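Local coordinates for A rubisco-like protein (Burkholderia fungorum, PDB 3NWR) that has the fold of the RuBisCO large chain and is probably a lyase, its reaction and substrate not established, at residues L134-R139 with L343-D349. Residues are numbered along the deposited sequence; the frame is centred on the assembly and turned at random.
Sequences LPASYR and LAAGCDD
Arg139 reaches from the short helix 136-139, just after the last strand of the N-terminal antiparallel sheet, to Asp349 in the loop that leads from helix 329-340 to strand 352-355 of the TIM barrel, joining the two domains of the RuBisCO large-chain fold. The contact is tightest at this salt bridge, where Arg139 NE lies 2.6 Å from Asp349 OD2 in a nearly straight hydrogen bond (165°), taken on the anti lone pair of OD2 and almost within the guanidinium plane, while the carboxylate is turned 56° from that plane. Asp349 OD1 accepts a hydrogen bond from Leu343 N and forms a salt bridge with Arg309; bonds at both oxygens hold the carboxylate against rotation. Leu343 CD1 lies over one guanidinium face, 3.8 Å from Arg139 NE. With CG anti to the backbone N (chi1 -167°) and a bend at chi2, the arginine chain passes Cys347 SG, which CD meets at 4.0 Å. Toward solvent the contact thins to small side chains: Ala344, which opens the type II turn 344-347, rests its CB 3.5 Å from Ala136 CA. One water links Leu134 N to Leu343 O; a second accepts from Arg139 NH2 and donates to Asp349 O at 2.6 Å.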
ATOM      1  N   LEU A 134      20.866  -2.774  -1.184  1.00 15.26           N
ATOM      2  CA  LEU A 134      20.882  -3.792  -2.225  1.00 15.75           C
ATOM      3  C   LEU A 134      22.192  -3.737  -3.005  1.00 16.37           C
ATOM      4  O   LEU A 134      22.711  -2.654  -3.267  1.00 18.87           O
ATOM      5  CB  LEU A 134      19.713  -3.562  -3.195  1.00 18.26           C
ATOM      6  CG  LEU A 134      18.328  -4.117  -2.808  1.00 22.67           C
ATOM      7  CD1 LEU A 134      17.846  -3.582  -1.475  1.00 21.93           C
ATOM      8  CD2 LEU A 134      17.300  -3.804  -3.891  1.00 23.46           C
ATOM      9  N   PRO A 135      22.723  -4.906  -3.393  1.00 16.08           N
ATOM     10  CA  PRO A 135      23.897  -4.914  -4.275  1.00 17.82           C
ATOM     11  C   PRO A 135      23.534  -4.359  -5.635  1.00 18.76           C
ATOM     12  O   PRO A 135      22.400  -4.525  -6.089  1.00 18.87           O
ATOM     13  CB  PRO A 135      24.236  -6.408  -4.416  1.00 21.79           C
ATOM     14  CG  PRO A 135      23.498  -7.105  -3.319  1.00 21.05           C
ATOM     15  CD  PRO A 135      22.285  -6.261  -3.027  1.00 17.59           C
ATOM     16  N   ALA A 136      24.490  -3.704  -6.288  1.00 18.17           N
ATOM     17  CA  ALA A 136      24.270  -3.161  -7.621  1.00 17.41           C
ATOM     18  C   ALA A 136      23.800  -4.218  -8.619  1.00 16.98           C
ATOM     19  O   ALA A 136      22.930  -3.956  -9.448  1.00 18.04           O
ATOM     20  CB  ALA A 136      25.547  -2.485  -8.127  1.00 19.63           C
ATOM     21  N   SER A 137      24.386  -5.409  -8.549  1.00 19.40           N
ATOM     22  CA  SER A 137      24.035  -6.475  -9.483  1.00 19.21           C
ATOM     23  C   SER A 137      22.582  -6.921  -9.327  1.00 17.85           C
ATOM     24  O   SER A 137      21.956  -7.376 -10.281  1.00 19.68           O
ATOM     25  CB  SER A 137      24.984  -7.668  -9.326  1.00 20.10           C
ATOM     26  OG  SER A 137      24.974  -8.181  -8.000  1.00 23.26           O
ATOM     27  N   TYR A 138      22.054  -6.793  -8.116  1.00 18.72           N
ATOM     28  CA  TYR A 138      20.646  -7.102  -7.874  1.00 17.90           C
ATOM     29  C   TYR A 138      19.759  -5.951  -8.362  1.00 15.26           C
ATOM     30  O   TYR A 138      18.759  -6.169  -9.056  1.00 15.10           O
ATOM     31  CB  TYR A 138      20.424  -7.367  -6.385  1.00 15.40           C
ATOM     32  CG  TYR A 138      19.037  -7.833  -5.999  1.00 16.13           C
ATOM     33  CD1 TYR A 138      18.489  -9.000  -6.532  1.00 15.40           C
ATOM     34  CD2 TYR A 138      18.290  -7.127  -5.057  1.00 15.70           C
ATOM     35  CE1 TYR A 138      17.217  -9.440  -6.150  1.00 15.40           C
ATOM     36  CE2 TYR A 138      17.022  -7.553  -4.677  1.00 14.82           C
ATOM     37  CZ  TYR A 138      16.495  -8.706  -5.229  1.00 15.58           C
ATOM     38  OH  TYR A 138      15.240  -9.140  -4.846  1.00 14.67           O
ATOM     39  N   ARG A 139      20.128  -4.727  -8.008  1.00 15.38           N
ATOM     40  CA  ARG A 139      19.382  -3.549  -8.460  1.00 14.85           C
ATOM     41  C   ARG A 139      19.212  -3.536  -9.982  1.00 17.89           C
ATOM     42  O   ARG A 139      18.166  -3.150 -10.510  1.00 16.26           O
ATOM     43  CB  ARG A 139      20.090  -2.274  -7.987  1.00 16.41           C
ATOM     44  CG  ARG A 139      19.279  -0.984  -8.123  1.00 15.12           C
ATOM     45  CD  ARG A 139      19.483  -0.306  -9.478  1.00 15.06           C
ATOM     46  NE  ARG A 139      18.584   0.837  -9.630  1.00 15.61           N
ATOM     47  CZ  ARG A 139      17.342   0.738 -10.091  1.00 15.05           C
ATOM     48  NH1 ARG A 139      16.864  -0.451 -10.456  1.00 14.23           N
ATOM     49  NH2 ARG A 139      16.572   1.818 -10.191  1.00 14.95           N
ATOM     50  N   LEU A 343      21.172   4.034  -5.689  1.00 15.51           N
ATOM     51  CA  LEU A 343      20.793   2.897  -4.856  1.00 15.06           C
ATOM     52  C   LEU A 343      21.994   2.008  -4.525  1.00 16.77           C
ATOM     53  O   LEU A 343      22.047   1.394  -3.460  1.00 20.56           O
ATOM     54  CB  LEU A 343      19.676   2.074  -5.519  1.00 16.19           C
ATOM     55  CG  LEU A 343      18.301   2.744  -5.669  1.00 13.10           C
ATOM     56  CD1 LEU A 343      17.252   1.749  -6.160  1.00 14.20           C
ATOM     57  CD2 LEU A 343      17.863   3.382  -4.353  1.00 14.75           C
ATOM     58  N   ALA A 344      22.951   1.933  -5.443  1.00 17.78           N
ATOM     59  CA  ALA A 344      24.159   1.140  -5.216  1.00 21.06           C
ATOM     60  C   ALA A 344      25.327   1.758  -5.966  1.00 23.83           C
ATOM     61  O   ALA A 344      25.131   2.550  -6.884  1.00 23.93           O
ATOM     62  CB  ALA A 344      23.951  -0.308  -5.649  1.00 20.33           C
ATOM     63  N   ALA A 345      26.541   1.397  -5.566  1.00 25.93           N
ATOM     64  CA  ALA A 345      27.735   1.952  -6.191  1.00 27.02           C
ATOM     65  C   ALA A 345      27.697   1.829  -7.710  1.00 27.47           C
ATOM     66  O   ALA A 345      27.492   0.746  -8.252  1.00 28.71           O
ATOM     67  CB  ALA A 345      28.990   1.285  -5.636  1.00 35.07           C
ATOM     68  N   GLY A 346      27.882   2.957  -8.389  1.00 31.72           N
ATOM     69  CA  GLY A 346      27.993   2.979  -9.835  1.00 31.36           C
ATOM     70  C   GLY A 346      26.718   2.817 -10.649  1.00 31.04           C
ATOM     71  O   GLY A 346      26.782   2.660 -11.866  1.00 33.67           O
ATOM     72  N   CYS A 347      25.569   2.863  -9.980  0.77 28.54           N
ATOM     73  CA  CYS A 347      24.283   2.659 -10.650  0.77 27.80           C
ATOM     74  C   CYS A 347      23.801   3.882 -11.429  0.77 28.91           C
ATOM     75  O   CYS A 347      23.111   3.747 -12.445  0.77 33.31           O
ATOM     76  CB  CYS A 347      23.214   2.222  -9.643  0.77 27.07           C
ATOM     77  SG  CYS A 347      23.372   0.509  -9.111  0.77 25.48           S
ATOM     78  N   ASP A 348      24.160   5.067 -10.950  1.00 30.22           N
ATOM     79  CA  ASP A 348      23.742   6.328 -11.583  1.00 26.25           C
ATOM     80  C   ASP A 348      22.233   6.383 -11.854  1.00 27.04           C
ATOM     81  O   ASP A 348      21.792   6.664 -12.971  1.00 27.26           O
ATOM     82  CB  ASP A 348      24.514   6.554 -12.888  1.00 38.12           C
ATOM     83  CG  ASP A 348      24.237   7.916 -13.502  1.00 41.72           C
ATOM     84  OD1 ASP A 348      24.104   8.898 -12.739  1.00 44.56           O
ATOM     85  OD2 ASP A 348      24.151   8.005 -14.747  1.00 44.95           O
ATOM     86  N   ASP A 349      21.448   6.132 -10.816  1.00 17.49           N
ATOM     87  CA  ASP A 349      20.012   5.972 -10.958  1.00 18.64           C
ATOM     88  C   ASP A 349      19.214   6.951 -10.083  1.00 16.92           C
ATOM     89  O   ASP A 349      18.106   6.645  -9.634  1.00 16.51           O
ATOM     90  CB  ASP A 349      19.639   4.533 -10.595  1.00 15.06           C
ATOM     91  CG  ASP A 349      20.027   4.171  -9.168  1.00 16.71           C
ATOM     92  OD1 ASP A 349      20.557   5.035  -8.448  1.00 16.66           O
ATOM     93  OD2 ASP A 349      19.801   3.015  -8.759  1.00 16.79           O
TER
HETATM   94  O   HOH W   1      20.201  -0.186  -2.208  1.00 20.00           O
HETATM   95  O   HOH W   2      16.446   4.631  -9.199  1.00 13.46           O